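Local atomic coordinates of gamma-glutamyltranspeptidase (Streptomyces lincolnensis, PDB entry 6J3A), a protein that probably transfers or hydrolyses gamma-glutamyl groups with an N-terminal nucleophile. Residues L282-L286 against Q510-L515; A299-H303 against E570-H576; G502-Q506 against D541-F547. One frame throughout, in Å; residues are numbered along the deposited sequence.

Interaction 1 (L282-L286 against Q510-L515); sequences LLQQL and QLHFFL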
# COMPACT_ATOMS: atom_id res chain seq x y z
N LEU A 282 -8.74 -5.12 -27.24
CA LEU A 282 -9.33 -4.09 -26.35
C LEU A 282 -9.93 -2.98 -27.20
O LEU A 282 -11.09 -2.58 -27.01
CB LEU A 282 -8.27 -3.51 -25.39
CG LEU A 282 -8.80 -2.72 -24.17
CD1 LEU A 282 -7.83 -2.78 -22.99
CD2 LEU A 282 -9.13 -1.26 -24.50
N LEU A 283 -9.14 -2.49 -28.16
CA LEU A 283 -9.56 -1.45 -29.08
C LEU A 283 -10.81 -1.89 -29.89
O LEU A 283 -11.74 -1.11 -30.06
CB LEU A 283 -8.40 -1.03 -30.00
CG LEU A 283 -7.04 -0.66 -29.37
CD1 LEU A 283 -5.98 -0.26 -30.40
CD2 LEU A 283 -7.22 0.48 -28.40
N GLN A 284 -10.83 -3.14 -30.35
CA GLN A 284 -12.00 -3.68 -31.07
C GLN A 284 -13.25 -3.72 -30.20
O GLN A 284 -14.35 -3.49 -30.68
CB GLN A 284 -11.71 -5.08 -31.62
CG GLN A 284 -10.89 -5.08 -32.90
CD GLN A 284 -11.06 -6.31 -33.75
OE1 GLN A 284 -10.09 -6.97 -34.09
NE2 GLN A 284 -12.31 -6.63 -34.11
N GLN A 285 -13.06 -4.01 -28.92
CA GLN A 285 -14.17 -3.98 -27.97
C GLN A 285 -14.77 -2.58 -27.80
O GLN A 285 -15.99 -2.44 -27.64
CB GLN A 285 -13.74 -4.55 -26.63
CG GLN A 285 -13.61 -6.07 -26.65
CD GLN A 285 -12.99 -6.61 -25.37
OE1 GLN A 285 -13.69 -6.87 -24.40
NE2 GLN A 285 -11.67 -6.77 -25.37
N LEU A 286 -13.91 -1.56 -27.84
CA LEU A 286 -14.32 -0.16 -27.73
C LEU A 286 -15.04 0.31 -28.98
O LEU A 286 -16.07 1.00 -28.89
CB LEU A 286 -13.09 0.74 -27.52
CG LEU A 286 -12.39 0.68 -26.18
CD1 LEU A 286 -11.10 1.49 -26.24
CD2 LEU A 286 -13.29 1.23 -25.09
N GLN A 510 -8.84 -5.43 -18.34
CA GLN A 510 -8.44 -4.06 -18.63
C GLN A 510 -9.56 -3.25 -19.26
O GLN A 510 -9.73 -2.08 -18.92
CB GLN A 510 -7.21 -4.01 -19.53
CG GLN A 510 -5.91 -4.17 -18.78
CD GLN A 510 -4.72 -4.33 -19.71
OE1 GLN A 510 -4.51 -5.40 -20.30
NE2 GLN A 510 -3.93 -3.26 -19.84
N LEU A 511 -10.30 -3.85 -20.19
CA LEU A 511 -11.46 -3.17 -20.78
C LEU A 511 -12.46 -2.79 -19.69
O LEU A 511 -12.94 -1.66 -19.66
CB LEU A 511 -12.18 -4.02 -21.83
CG LEU A 511 -13.37 -3.21 -22.40
CD1 LEU A 511 -12.96 -2.44 -23.64
CD2 LEU A 511 -14.60 -4.07 -22.65
N HIS A 512 -12.76 -3.73 -18.79
CA HIS A 512 -13.72 -3.44 -17.72
C HIS A 512 -13.18 -2.30 -16.84
O HIS A 512 -13.88 -1.32 -16.57
CB HIS A 512 -14.05 -4.69 -16.89
CG HIS A 512 -14.33 -5.91 -17.73
ND1 HIS A 512 -14.84 -5.82 -19.00
CD2 HIS A 512 -14.13 -7.22 -17.49
CE1 HIS A 512 -14.95 -7.04 -19.51
NE2 HIS A 512 -14.53 -7.91 -18.60
N PHE A 513 -11.92 -2.42 -16.46
CA PHE A 513 -11.23 -1.40 -15.66
C PHE A 513 -11.27 -0.02 -16.31
O PHE A 513 -11.74 0.94 -15.69
CB PHE A 513 -9.79 -1.82 -15.46
CG PHE A 513 -8.91 -0.74 -14.92
CD1 PHE A 513 -9.01 -0.35 -13.60
CD2 PHE A 513 -7.97 -0.12 -15.73
CE1 PHE A 513 -8.19 0.63 -13.09
CE2 PHE A 513 -7.15 0.86 -15.23
CZ PHE A 513 -7.25 1.24 -13.90
N PHE A 514 -10.77 0.08 -17.54
CA PHE A 514 -10.70 1.35 -18.25
C PHE A 514 -12.05 2.03 -18.40
O PHE A 514 -12.15 3.25 -18.24
CB PHE A 514 -10.08 1.18 -19.63
CG PHE A 514 -10.21 2.40 -20.50
CD1 PHE A 514 -9.23 3.40 -20.47
CD2 PHE A 514 -11.30 2.56 -21.36
CE1 PHE A 514 -9.34 4.52 -21.27
CE2 PHE A 514 -11.41 3.67 -22.16
CZ PHE A 514 -10.44 4.66 -22.12
N LEU A 515 -13.08 1.26 -18.74
CA LEU A 515 -14.45 1.81 -18.78
C LEU A 515 -14.92 2.29 -17.40
O LEU A 515 -15.52 3.37 -17.26
CB LEU A 515 -15.46 0.80 -19.36
CG LEU A 515 -15.33 0.47 -20.86
CD1 LEU A 515 -16.39 -0.54 -21.27
CD2 LEU A 515 -15.44 1.70 -21.74

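Interaction 2 (A299-H303 against E570-H576); sequences ADYVH and ELRRRGH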
# COMPACT_ATOMS: atom_id res chain seq x y z
N ALA A 299 -26.82 -5.25 -15.37
CA ALA A 299 -26.86 -6.51 -16.09
C ALA A 299 -26.66 -6.28 -17.61
O ALA A 299 -25.77 -6.88 -18.22
CB ALA A 299 -28.18 -7.22 -15.82
N ASP A 300 -27.47 -5.39 -18.17
CA ASP A 300 -27.37 -4.97 -19.59
C ASP A 300 -25.96 -4.51 -19.98
O ASP A 300 -25.49 -4.80 -21.08
CB ASP A 300 -28.38 -3.85 -19.91
CG ASP A 300 -29.85 -4.29 -19.76
OD1 ASP A 300 -30.12 -5.50 -19.76
OD2 ASP A 300 -30.73 -3.40 -19.63
N TYR A 301 -25.29 -3.79 -19.08
CA TYR A 301 -23.90 -3.33 -19.27
C TYR A 301 -22.92 -4.49 -19.36
O TYR A 301 -22.06 -4.51 -20.22
CB TYR A 301 -23.51 -2.41 -18.11
CG TYR A 301 -22.06 -1.93 -18.03
CD1 TYR A 301 -21.63 -0.82 -18.77
CD2 TYR A 301 -21.14 -2.55 -17.18
CE1 TYR A 301 -20.32 -0.36 -18.67
CE2 TYR A 301 -19.83 -2.09 -17.09
CZ TYR A 301 -19.43 -1.00 -17.83
OH TYR A 301 -18.13 -0.56 -17.72
N VAL A 302 -23.05 -5.45 -18.45
CA VAL A 302 -22.20 -6.64 -18.45
C VAL A 302 -22.42 -7.47 -19.71
O VAL A 302 -21.48 -7.69 -20.47
CB VAL A 302 -22.45 -7.50 -17.19
CG1 VAL A 302 -21.77 -8.87 -17.29
CG2 VAL A 302 -21.95 -6.77 -15.96
N HIS A 303 -23.67 -7.91 -19.90
CA HIS A 303 -24.10 -8.66 -21.10
C HIS A 303 -23.54 -8.06 -22.39
O HIS A 303 -22.92 -8.76 -23.19
CB HIS A 303 -25.64 -8.72 -21.20
CG HIS A 303 -26.13 -9.37 -22.45
ND1 HIS A 303 -26.23 -10.74 -22.59
CD2 HIS A 303 -26.53 -8.85 -23.64
CE1 HIS A 303 -26.67 -11.03 -23.80
NE2 HIS A 303 -26.85 -9.90 -24.46
N GLU A 570 -29.59 -12.73 -14.08
CA GLU A 570 -29.96 -12.15 -15.38
C GLU A 570 -29.23 -12.77 -16.55
O GLU A 570 -29.83 -13.02 -17.60
CB GLU A 570 -29.74 -10.63 -15.41
CG GLU A 570 -30.99 -9.82 -15.10
CD GLU A 570 -32.04 -9.94 -16.19
OE1 GLU A 570 -31.90 -9.24 -17.22
OE2 GLU A 570 -32.99 -10.72 -16.01
N LEU A 571 -27.94 -13.02 -16.37
CA LEU A 571 -27.12 -13.64 -17.40
C LEU A 571 -27.51 -15.10 -17.68
O LEU A 571 -27.55 -15.49 -18.85
CB LEU A 571 -25.64 -13.54 -17.02
CG LEU A 571 -25.09 -12.12 -16.86
CD1 LEU A 571 -23.66 -12.11 -16.36
CD2 LEU A 571 -25.17 -11.34 -18.16
N ARG A 572 -27.84 -15.88 -16.65
CA ARG A 572 -28.23 -17.30 -16.87
C ARG A 572 -29.52 -17.32 -17.68
O ARG A 572 -29.69 -18.15 -18.57
CB ARG A 572 -28.46 -18.14 -15.60
CG ARG A 572 -27.86 -17.68 -14.29
CD ARG A 572 -27.98 -18.75 -13.22
NE ARG A 572 -26.67 -19.27 -12.83
CZ ARG A 572 -25.93 -18.81 -11.82
NH1 ARG A 572 -24.74 -19.37 -11.57
NH2 ARG A 572 -26.35 -17.81 -11.05
N ARG A 573 -30.41 -16.39 -17.33
CA ARG A 573 -31.67 -16.18 -18.03
C ARG A 573 -31.47 -15.89 -19.53
O ARG A 573 -32.24 -16.34 -20.38
CB ARG A 573 -32.40 -15.01 -17.38
CG ARG A 573 -33.91 -15.12 -17.41
CD ARG A 573 -34.51 -13.72 -17.48
NE ARG A 573 -34.35 -13.14 -18.81
CZ ARG A 573 -34.37 -11.84 -19.10
NH1 ARG A 573 -34.53 -10.91 -18.16
NH2 ARG A 573 -34.21 -11.46 -20.36
N ARG A 574 -30.42 -15.13 -19.82
CA ARG A 574 -30.01 -14.80 -21.19
C ARG A 574 -29.07 -15.83 -21.83
O ARG A 574 -28.42 -15.55 -22.84
CB ARG A 574 -29.38 -13.40 -21.20
CG ARG A 574 -30.35 -12.33 -20.69
CD ARG A 574 -29.68 -11.00 -20.40
NE ARG A 574 -29.84 -10.07 -21.51
CZ ARG A 574 -29.99 -8.75 -21.41
NH1 ARG A 574 -30.00 -8.13 -20.23
NH2 ARG A 574 -30.14 -8.02 -22.52
N GLY A 575 -29.00 -17.03 -21.24
CA GLY A 575 -28.33 -18.18 -21.84
C GLY A 575 -26.84 -18.29 -21.60
O GLY A 575 -26.18 -19.11 -22.23
N HIS A 576 -26.30 -17.48 -20.69
CA HIS A 576 -24.91 -17.61 -20.28
C HIS A 576 -24.73 -18.84 -19.41
O HIS A 576 -25.60 -19.15 -18.60
CB HIS A 576 -24.45 -16.39 -19.49
CG HIS A 576 -24.40 -15.13 -20.30
ND1 HIS A 576 -23.26 -14.73 -20.96
CD2 HIS A 576 -25.34 -14.18 -20.54
CE1 HIS A 576 -23.51 -13.59 -21.59
NE2 HIS A 576 -24.76 -13.24 -21.35

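Interaction 3 (G502-Q506 against D541-F547); sequences GGDQQ and DSFPGSF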
# COMPACT_ATOMS: atom_id res chain seq x y z
N GLY A 502 -2.75 -12.15 -16.70
CA GLY A 502 -3.93 -13.01 -16.76
C GLY A 502 -4.26 -13.63 -18.10
O GLY A 502 -5.43 -13.94 -18.35
N GLY A 503 -3.26 -13.82 -18.96
CA GLY A 503 -3.43 -14.49 -20.25
C GLY A 503 -4.53 -13.94 -21.13
O GLY A 503 -4.47 -12.79 -21.58
N ASP A 504 -5.55 -14.76 -21.37
CA ASP A 504 -6.69 -14.37 -22.20
C ASP A 504 -7.68 -13.46 -21.49
O ASP A 504 -8.58 -12.90 -22.13
CB ASP A 504 -7.42 -15.61 -22.74
CG ASP A 504 -6.56 -16.40 -23.70
OD1 ASP A 504 -5.93 -15.79 -24.59
OD2 ASP A 504 -6.51 -17.63 -23.56
N GLN A 505 -7.52 -13.30 -20.19
CA GLN A 505 -8.30 -12.33 -19.43
C GLN A 505 -7.72 -10.91 -19.43
O GLN A 505 -8.44 -9.97 -19.09
CB GLN A 505 -8.50 -12.82 -17.99
CG GLN A 505 -9.26 -14.14 -17.86
CD GLN A 505 -8.37 -15.37 -17.96
OE1 GLN A 505 -7.69 -15.74 -17.01
NE2 GLN A 505 -8.39 -16.03 -19.12
N GLN A 506 -6.44 -10.74 -19.81
CA GLN A 506 -5.73 -9.45 -19.72
C GLN A 506 -6.51 -8.26 -20.29
O GLN A 506 -6.75 -7.28 -19.58
CB GLN A 506 -4.37 -9.51 -20.43
CG GLN A 506 -3.29 -10.24 -19.66
CD GLN A 506 -1.89 -9.78 -20.03
OE1 GLN A 506 -0.94 -10.58 -20.03
NE2 GLN A 506 -1.73 -8.49 -20.30
N ASP A 541 -14.74 -17.27 -21.42
CA ASP A 541 -13.80 -18.23 -22.03
C ASP A 541 -14.37 -18.85 -23.32
O ASP A 541 -14.01 -19.97 -23.69
CB ASP A 541 -13.44 -19.36 -21.05
CG ASP A 541 -12.53 -18.92 -19.93
OD1 ASP A 541 -11.47 -18.28 -20.19
OD2 ASP A 541 -12.87 -19.25 -18.78
N SER A 542 -15.23 -18.10 -24.01
CA SER A 542 -15.89 -18.60 -25.22
C SER A 542 -15.10 -18.25 -26.48
O SER A 542 -15.55 -17.51 -27.35
CB SER A 542 -17.33 -18.09 -25.29
OG SER A 542 -18.05 -18.77 -26.30
N PHE A 543 -13.91 -18.83 -26.56
CA PHE A 543 -12.97 -18.66 -27.68
C PHE A 543 -11.79 -19.61 -27.40
O PHE A 543 -11.60 -20.00 -26.25
CB PHE A 543 -12.46 -17.21 -27.74
CG PHE A 543 -11.92 -16.72 -26.43
CD1 PHE A 543 -10.63 -17.08 -26.02
CD2 PHE A 543 -12.69 -15.94 -25.58
CE1 PHE A 543 -10.13 -16.66 -24.80
CE2 PHE A 543 -12.19 -15.51 -24.37
CZ PHE A 543 -10.91 -15.87 -23.98
N PRO A 544 -11.01 -19.99 -28.43
CA PRO A 544 -9.85 -20.86 -28.17
C PRO A 544 -8.75 -20.17 -27.37
O PRO A 544 -8.25 -19.11 -27.78
CB PRO A 544 -9.34 -21.21 -29.57
CG PRO A 544 -9.90 -20.16 -30.46
CD PRO A 544 -11.21 -19.76 -29.87
N GLY A 545 -8.37 -20.78 -26.24
CA GLY A 545 -7.36 -20.22 -25.36
C GLY A 545 -5.99 -20.17 -26.02
O GLY A 545 -5.69 -20.98 -26.90
N SER A 546 -5.17 -19.22 -25.59
CA SER A 546 -3.80 -19.07 -26.07
C SER A 546 -2.81 -20.17 -25.60
O SER A 546 -1.78 -20.37 -26.24
CB SER A 546 -3.26 -17.68 -25.70
OG SER A 546 -3.84 -16.69 -26.54
N PHE A 547 -3.15 -20.85 -24.50
CA PHE A 547 -2.26 -21.80 -23.82
C PHE A 547 -2.60 -23.26 -24.12
O PHE A 547 -3.78 -23.63 -24.12
CB PHE A 547 -2.33 -21.59 -22.30
CG PHE A 547 -1.89 -20.23 -21.87
CD1 PHE A 547 -0.53 -19.94 -21.76
CD2 PHE A 547 -2.82 -19.23 -21.60
CE1 PHE A 547 -0.11 -18.67 -21.37
CE2 PHE A 547 -2.40 -17.97 -21.22
CZ PHE A 547 -1.05 -17.68 -21.11

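Interaction 1 (L282-L286 against Q510-L515)
Leu511 projects from helix 506-519 toward Leu282, Gln285 and Leu286 of helix 280-288; its CD1 gathers the apolar contacts, while CD2 lies against the Gln285 amide. Its CG stands opposite the backbone N (chi1 -179°), which carries the branch out toward the other helix. CD1 is the methyl that meets Gln285 CB, at 3.7 Å, and CD2 of both Leu282 and Leu286 comes to it as well, the latter at 4.0 Å. Leu286 and Leu511 run past each other in opposite senses, and CD2 of Leu286 continues on to CD2 of Leu515, also at 4.0 Å, and obliquely to the Phe514 ring. At the other end Leu282 crosses Gln510 at about a right angle, its CD1 resting 3.7 Å from Gln510 CB. Leu286 and Phe514 also both touch Val270 of strand 268-272.

The polar share belongs to Gln285. Its chain is extended beyond CG (chi2 172°) and lies across Leu511, with OE1 3.4 Å from Leu511 CD2, a van der Waals touch. The NE2 end turns to the backbone, giving hydrogen bonds to the carbonyls of Val281 and Asp507. The second of these ties the side chain to the N-terminal part of helix 506-519, and the two carbonyls together satisfy NE2 inside an apolar seam.

The helix segments approach to 10.5 Å between axes and cross at -53°. Leu282 and Leu286 form a ridge of residues four apart, as do Leu511 and Leu515, and this angle is the one expected when two such ridges interlock. The arrangement is ridges-into-grooves packing in a helical layer laid on strands, as in the alpha-beta-beta-alpha architecture of the N-terminal nucleophile hydrolases.

Interaction 2 (A299-H303 against E570-H576)
His303 occupies the tight part of this contact, held by Arg574 over one face and by His576 at its edge. The guanidinium of Arg574 lies flat on the imidazole, the planes 18° apart and the centres separated by 4.2 Å, with NE over the middle of the ring. The two imidazoles instead stand perpendicular, and a hydrogen bond of 3.2 Å joins His303 ND1 to His576 NE2. The other ring nitrogen of His303 is bonded to the carbonyl of Gly345, so both are engaged. Beside them Leu571 packs CD2 against His303 CB and CD1 against Val302 CG1, the latter at 3.9 Å, and Ala299 CB packs on Glu570 CB at 3.8 Å.

Toward solvent the contact thins. The exposed Asp300 reaches Arg574 through a single oxygen, OD1, 2.7 Å from NH1. That oxygen lies in the guanidinium plane, while the carboxylate is turned nearly square to it, a one-point grip. Glu570 adds a long salt bridge to Arg574 and a short one to Arg573.

Gly575, with its positive phi, completes the Schellman motif ending helix 565-573 and swings His576 back toward His303. Chemically, the stacked cation would probably discourage protonation of His303, while Asp300 and Glu570 would help to balance the charge of Arg574.

Interaction 3 (G502-Q506 against D541-F547)
Asp504 points straight into the loop 541-547, between the ring of Phe543 and the backbone at Ser546. Its CB meets the rim of Phe543, 3.6 Å from CE1, and the carboxylate stands almost square to the ring, 84° between planes. Phe543 reaches this place with CG lodged between its backbone N and carbonyl carbon (chi1 52°), the more hindered rotamer. At the edge of the same ring, OD2 accepts a nearly straight hydrogen bond of 2.9 Å from Ser546 N on its syn lone pair, and Gly545 CA comes to 3.3 Å from the same oxygen. OD1 faces Ser546 OG at 3.0 Å and also forms a salt bridge with Arg316 of helix 299-319.

Phe547 presents its edge to Gly503, CE2 lying 3.8 Å from the CA, an approach that the absence of a side chain on Gly503 makes possible. The Gly502-Gly503 pair probably corresponds to the double glycine that shapes the oxyanion hole in gamma-glutamyltranspeptidases.

Both oxygens of Asp504 have polar neighbours, and Arg316 and the Ser546 N-H would probably keep this buried carboxylate ionised and fixed in rotation.

From the N terminus, the chain first lays down 282-286 on helix 280-288, then 299-303 at the start of the next helix, 299-319. Much later 502-506 leads directly into helix 506-519, whose 510-515 closes interaction 1. Interaction 3 closes at 541-547, and interaction 2 closes last, at 570-576. Interaction 1 therefore crosses both others, whereas interaction 3 is nested within the loop of interaction 2. Interactions 1 and 2 touch where Tyr301 OH packs 3.4 Å from Leu515 CB. Interaction 1 ties helix 280-288 to helix 506-519, interaction 2 helix 299-319 to the end of helix 565-573, and interaction 3 the loops following strands 493-499 and 538-540.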